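Local coordinates for protein citrate synthase (Metallosphaera sedula, PDB 6ABW) that probably condenses acetyl-CoA with oxaloacetate and water to give citrate and CoA, a step of the tricarboxylic acid cycle, at residues G232-F238 with V339-T343. Sequence-based numbering, arbitrary orientation.
Sequences GAAEEAF and VYMFT. With ACO (acetyl coenzyme *a), chain D; GOL (glycerol), chain B.
Glu235 holds Thr343 with both oxygens of its carboxylate, and the two side chains cross at about a right angle. Thr343 OG1 donates to Glu235 OE1 at 2.6 Å, on the syn side and close to the carboxylate plane. Thr343 N reaches Glu235 OE2 at 2.9 Å, also syn but 34° out of that plane. A bend at chi2 (89°) turns the carboxylate toward Thr343, while Glu235 CG packs on Val339 CG1 at 3.7 Å. Thr343 OG1 also accepts from Gly232 N (2.9 Å) and from a glycerol probably left by crystallisation. A water donates to Glu235 OE2. Further along, Phe342 points its edge at the face of Phe238 in a T-shaped stack, planes at 90° and centroids 5.3 Å apart. Val339 CG2 meets Phe238 CD2 at 3.6 Å. Cutting Glu235 back to alanine is likely to strip Thr343 N and OG1 of the carboxylate they share and Val339 CG1 of its packing partner. Ala233 N lies 3.3 Å from the acetyl O of acetyl-CoA, and the Ala233 side chain touches Asp325, a predicted active-site residue. Giving its proton to Glu235 while accepting from Gly232, the Thr343 hydroxyl has a fixed direction and links the N-cap of helix 233-244 to segment 339-343, beside the acetyl-CoA pocket.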
ATOM      1  N   GLY A 232      -5.297   9.710 -12.572  1.00 12.32           N
ATOM      2  CA  GLY A 232      -6.246  10.643 -13.121  1.00 13.12           C
ATOM      3  C   GLY A 232      -5.776  11.421 -14.367  1.00 12.55           C
ATOM      4  O   GLY A 232      -6.530  12.224 -14.860  1.00 13.29           O
ATOM      5  N   ALA A 233      -4.553  11.211 -14.843  1.00 12.24           N
ATOM      6  CA  ALA A 233      -4.067  11.989 -15.997  1.00 12.23           C
ATOM      7  C   ALA A 233      -4.865  11.724 -17.296  1.00 12.36           C
ATOM      8  O   ALA A 233      -5.128  12.676 -18.018  1.00 12.22           O
ATOM      9  CB  ALA A 233      -2.581  11.771 -16.262  1.00 12.54           C
ATOM     10  N   ALA A 234      -5.221  10.471 -17.581  1.00 10.08           N
ATOM     11  CA  ALA A 234      -5.996  10.205 -18.807  1.00 11.81           C
ATOM     12  C   ALA A 234      -7.372  10.823 -18.693  1.00 11.13           C
ATOM     13  O   ALA A 234      -7.918  11.401 -19.683  1.00 11.18           O
ATOM     14  CB  ALA A 234      -6.123   8.696 -19.032  1.00 11.70           C
ATOM     15  N   GLU A 235      -7.948  10.773 -17.502  1.00 10.93           N
ATOM     16  CA  GLU A 235      -9.246  11.431 -17.252  1.00 11.44           C
ATOM     17  C   GLU A 235      -9.181  12.941 -17.440  1.00 11.85           C
ATOM     18  O   GLU A 235     -10.060  13.508 -18.113  1.00 12.24           O
ATOM     19  CB  GLU A 235      -9.798  11.191 -15.822  1.00 13.30           C
ATOM     20  CG  GLU A 235     -10.233   9.752 -15.583  1.00 15.53           C
ATOM     21  CD  GLU A 235      -9.167   8.763 -15.055  1.00 17.56           C
ATOM     22  OE1 GLU A 235      -7.937   8.987 -15.377  1.00 16.89           O
ATOM     23  OE2 GLU A 235      -9.618   7.731 -14.411  1.00 17.29           O
ATOM     24  N   GLU A 236      -8.106  13.575 -16.943  1.00 12.01           N
ATOM     25  CA  GLU A 236      -8.016  15.030 -16.968  1.00 13.90           C
ATOM     26  C   GLU A 236      -7.858  15.496 -18.455  1.00 12.80           C
ATOM     27  O   GLU A 236      -8.449  16.512 -18.859  1.00 12.70           O
ATOM     28  CB  GLU A 236      -6.840  15.544 -16.153  1.00 17.76           C
ATOM     29  CG  GLU A 236      -7.111  15.500 -14.647  1.00 24.42           C
ATOM     30  CD  GLU A 236      -8.437  16.194 -14.268  1.00 31.73           C
ATOM     31  OE1 GLU A 236      -9.386  15.544 -13.738  1.00 43.29           O
ATOM     32  OE2 GLU A 236      -8.564  17.379 -14.578  1.00 40.79           O
ATOM     33  N   ALA A 237      -7.076  14.764 -19.221  1.00 11.12           N
ATOM     34  CA  ALA A 237      -6.888  15.116 -20.627  1.00 11.74           C
ATOM     35  C   ALA A 237      -8.232  14.988 -21.370  1.00 11.58           C
ATOM     36  O   ALA A 237      -8.579  15.850 -22.132  1.00 10.66           O
ATOM     37  CB  ALA A 237      -5.863  14.216 -21.273  1.00 11.86           C
ATOM     38  N   PHE A 238      -8.951  13.897 -21.156  1.00 10.63           N
ATOM     39  CA  PHE A 238     -10.156  13.589 -21.906  1.00 11.05           C
ATOM     40  C   PHE A 238     -11.311  14.532 -21.491  1.00 11.74           C
ATOM     41  O   PHE A 238     -12.129  14.887 -22.340  1.00 10.27           O
ATOM     42  CB  PHE A 238     -10.550  12.175 -21.666  1.00 10.83           C
ATOM     43  CG  PHE A 238     -11.679  11.692 -22.529  1.00 10.81           C
ATOM     44  CD1 PHE A 238     -11.455  11.139 -23.780  1.00 11.37           C
ATOM     45  CD2 PHE A 238     -12.968  11.789 -22.074  1.00 11.89           C
ATOM     46  CE1 PHE A 238     -12.512  10.676 -24.555  1.00 11.83           C
ATOM     47  CE2 PHE A 238     -14.010  11.383 -22.871  1.00 12.39           C
ATOM     48  CZ  PHE A 238     -13.787  10.853 -24.115  1.00 10.61           C
ATOM     49  N   VAL A 339     -15.348   7.309 -18.530  1.00 12.38           N
ATOM     50  CA  VAL A 339     -14.195   8.085 -18.107  1.00 11.73           C
ATOM     51  C   VAL A 339     -13.699   7.626 -16.695  1.00 11.81           C
ATOM     52  O   VAL A 339     -12.511   7.575 -16.413  1.00 10.83           O
ATOM     53  CB  VAL A 339     -14.488   9.584 -18.105  1.00 12.74           C
ATOM     54  CG1 VAL A 339     -13.295  10.388 -17.562  1.00 12.36           C
ATOM     55  CG2 VAL A 339     -14.789  10.034 -19.549  1.00 14.18           C
ATOM     56  N   TYR A 340     -14.606   7.250 -15.823  1.00 10.76           N
ATOM     57  CA  TYR A 340     -14.220   6.874 -14.467  1.00 12.06           C
ATOM     58  C   TYR A 340     -13.319   5.634 -14.405  1.00 11.00           C
ATOM     59  O   TYR A 340     -12.784   5.322 -13.334  1.00 11.65           O
ATOM     60  CB  TYR A 340     -15.419   6.728 -13.481  1.00 12.60           C
ATOM     61  CG  TYR A 340     -16.452   5.678 -13.811  1.00 12.99           C
ATOM     62  CD1 TYR A 340     -16.155   4.329 -13.732  1.00 14.24           C
ATOM     63  CD2 TYR A 340     -17.774   6.043 -14.157  1.00 16.16           C
ATOM     64  CE1 TYR A 340     -17.100   3.357 -13.995  1.00 15.71           C
ATOM     65  CE2 TYR A 340     -18.717   5.067 -14.453  1.00 16.22           C
ATOM     66  CZ  TYR A 340     -18.392   3.744 -14.348  1.00 16.09           C
ATOM     67  OH  TYR A 340     -19.309   2.760 -14.639  1.00 18.29           O
ATOM     68  N   MET A 341     -13.204   4.901 -15.487  1.00 10.14           N
ATOM     69  CA  MET A 341     -12.408   3.708 -15.544  1.00 10.18           C
ATOM     70  C   MET A 341     -11.013   3.992 -16.061  1.00  8.81           C
ATOM     71  O   MET A 341     -10.228   3.049 -16.042  1.00  8.39           O
ATOM     72  CB  MET A 341     -13.017   2.629 -16.467  1.00 10.59           C
ATOM     73  CG  MET A 341     -14.293   1.970 -15.925  1.00 12.01           C
ATOM     74  SD  MET A 341     -14.114   1.203 -14.328  1.00 13.07           S
ATOM     75  CE  MET A 341     -12.949  -0.091 -14.665  1.00 13.56           C
ATOM     76  N   PHE A 342     -10.657   5.198 -16.546  1.00  8.21           N
ATOM     77  CA  PHE A 342      -9.417   5.270 -17.301  1.00  8.52           C
ATOM     78  C   PHE A 342      -8.112   4.946 -16.518  1.00  8.57           C
ATOM     79  O   PHE A 342      -7.240   4.244 -17.019  1.00  8.12           O
ATOM     80  CB  PHE A 342      -9.280   6.608 -18.002  1.00  8.70           C
ATOM     81  CG  PHE A 342     -10.317   6.925 -19.070  1.00  9.07           C
ATOM     82  CD1 PHE A 342     -11.187   6.005 -19.547  1.00  9.69           C
ATOM     83  CD2 PHE A 342     -10.309   8.211 -19.613  1.00 10.34           C
ATOM     84  CE1 PHE A 342     -12.120   6.388 -20.538  1.00 10.70           C
ATOM     85  CE2 PHE A 342     -11.187   8.606 -20.590  1.00  9.82           C
ATOM     86  CZ  PHE A 342     -12.107   7.672 -21.062  1.00  9.48           C
ATOM     87  N   THR A 343      -8.016   5.444 -15.292  1.00  8.96           N
ATOM     88  CA  THR A 343      -6.854   5.151 -14.487  1.00  9.67           C
ATOM     89  C   THR A 343      -6.811   3.651 -14.088  1.00  9.20           C
ATOM     90  O   THR A 343      -5.732   3.106 -13.924  1.00  9.36           O
ATOM     91  CB  THR A 343      -6.730   6.119 -13.293  1.00 10.80           C
ATOM     92  OG1 THR A 343      -6.455   7.424 -13.856  1.00 13.76           O
ATOM     93  CG2 THR A 343      -5.554   5.745 -12.394  1.00 10.18           C
TER
HETATM   94  N1A ACO D 403       0.772  23.119 -21.777  1.00 21.66           N
HETATM   95  C2A ACO D 403       1.218  24.401 -22.042  1.00 25.83           C
HETATM   96  N3A ACO D 403       2.488  24.841 -21.707  1.00 23.86           N
HETATM   97  C4A ACO D 403       3.328  23.973 -21.095  1.00 26.22           C
HETATM   98  C5A ACO D 403       2.912  22.584 -20.798  1.00 23.09           C
HETATM   99  C6A ACO D 403       1.559  22.204 -21.194  1.00 21.92           C
HETATM  100  N6A ACO D 403       1.139  20.956 -20.900  1.00 20.29           N
HETATM  101  N7A ACO D 403       3.940  21.968 -20.167  1.00 24.73           N
HETATM  102  C8A ACO D 403       4.950  22.867 -20.061  1.00 26.44           C
HETATM  103  N9A ACO D 403       4.573  24.047 -20.603  1.00 30.89           N
HETATM  104  C1B ACO D 403       5.407  25.279 -20.722  1.00 42.32           C
HETATM  105  C2B ACO D 403       5.987  25.785 -19.391  1.00 49.01           C
HETATM  106  O2B ACO D 403       5.095  26.616 -18.648  1.00 50.37           O
HETATM  107  C3B ACO D 403       7.173  26.555 -19.905  1.00 54.61           C
HETATM  108  O3B ACO D 403       6.678  27.845 -20.302  1.00 68.29           O
HETATM  109  P3B ACO D 403       7.563  29.219 -20.311  1.00 82.15           P
HETATM  110  O7A ACO D 403       6.538  30.326 -20.144  1.00 80.62           O
HETATM  111  O8A ACO D 403       8.250  29.225 -21.673  1.00 69.20           O
HETATM  112  O9A ACO D 403       8.487  29.058 -19.108  1.00 79.18           O
HETATM  113  C4B ACO D 403       7.667  25.749 -21.115  1.00 53.93           C
HETATM  114  O4B ACO D 403       6.539  25.004 -21.598  1.00 49.13           O
HETATM  115  C5B ACO D 403       8.748  24.745 -20.804  1.00 52.68           C
HETATM  116  O5B ACO D 403       8.298  23.864 -19.775  1.00 56.96           O
HETATM  117  P1A ACO D 403       9.215  22.603 -19.354  1.00 61.93           P
HETATM  118  O1A ACO D 403      10.238  23.163 -18.395  1.00 60.85           O
HETATM  119  O2A ACO D 403       9.617  21.857 -20.636  1.00 69.04           O
HETATM  120  O3A ACO D 403       8.280  21.556 -18.543  1.00 59.64           O
HETATM  121  P2A ACO D 403       7.717  21.780 -17.042  1.00 58.09           P
HETATM  122  O4A ACO D 403       8.573  21.067 -16.029  1.00 56.35           O
HETATM  123  O5A ACO D 403       7.222  23.186 -16.867  1.00 53.32           O
HETATM  124  O6A ACO D 403       6.463  20.770 -17.173  1.00 53.82           O
HETATM  125  CBP ACO D 403       5.488  18.597 -17.117  1.00 39.93           C
HETATM  126  CCP ACO D 403       6.583  19.446 -17.707  1.00 43.05           C
HETATM  127  CDP ACO D 403       5.103  17.271 -17.733  1.00 35.40           C
HETATM  128  CEP ACO D 403       5.099  18.878 -15.658  1.00 38.04           C
HETATM  129  CAP ACO D 403       4.283  19.444 -17.782  1.00 37.56           C
HETATM  130  OAP ACO D 403       4.354  19.615 -19.210  1.00 33.43           O
HETATM  131  C9P ACO D 403       2.850  18.973 -17.515  1.00 44.79           C
HETATM  132  O9P ACO D 403       2.299  19.376 -16.497  1.00 48.10           O
HETATM  133  N8P ACO D 403       2.270  18.120 -18.399  1.00 38.72           N
HETATM  134  C7P ACO D 403       1.054  17.405 -18.084  1.00 41.85           C
HETATM  135  C6P ACO D 403      -0.206  18.236 -18.014  1.00 38.26           C
HETATM  136  C5P ACO D 403      -1.272  17.260 -17.529  1.00 44.02           C
HETATM  137  O5P ACO D 403      -1.944  16.629 -18.342  1.00 37.13           O
HETATM  138  N4P ACO D 403      -1.473  17.144 -16.197  1.00 44.04           N
HETATM  139  C3P ACO D 403      -2.539  16.318 -15.614  1.00 43.42           C
HETATM  140  C2P ACO D 403      -1.857  15.224 -14.822  1.00 52.94           C
HETATM  141  S1P ACO D 403      -2.084  15.543 -13.107  1.00 58.11           S
HETATM  142  C   ACO D 403      -2.833  14.092 -12.840  1.00 46.49           C
HETATM  143  O   ACO D 403      -4.008  14.013 -13.148  1.00 44.53           O
HETATM  144  CH3 ACO D 403      -1.997  12.975 -12.288  1.00 39.00           C
HETATM  145  C1  GOL B 401      -1.132   7.287 -14.414  1.00 15.62           C
HETATM  146  O1  GOL B 401      -0.200   8.021 -15.234  1.00 16.45           O
HETATM  147  C2  GOL B 401      -2.543   7.830 -14.551  1.00 14.57           C
HETATM  148  O2  GOL B 401      -2.484   9.225 -14.204  1.00 12.47           O
HETATM  149  C3  GOL B 401      -3.042   7.602 -15.987  1.00 15.69           C
HETATM  150  O3  GOL B 401      -4.391   8.095 -16.053  1.00 16.92           O
HETATM  151  O   HOH W   1     -11.360   8.186 -12.411  1.00 30.96           O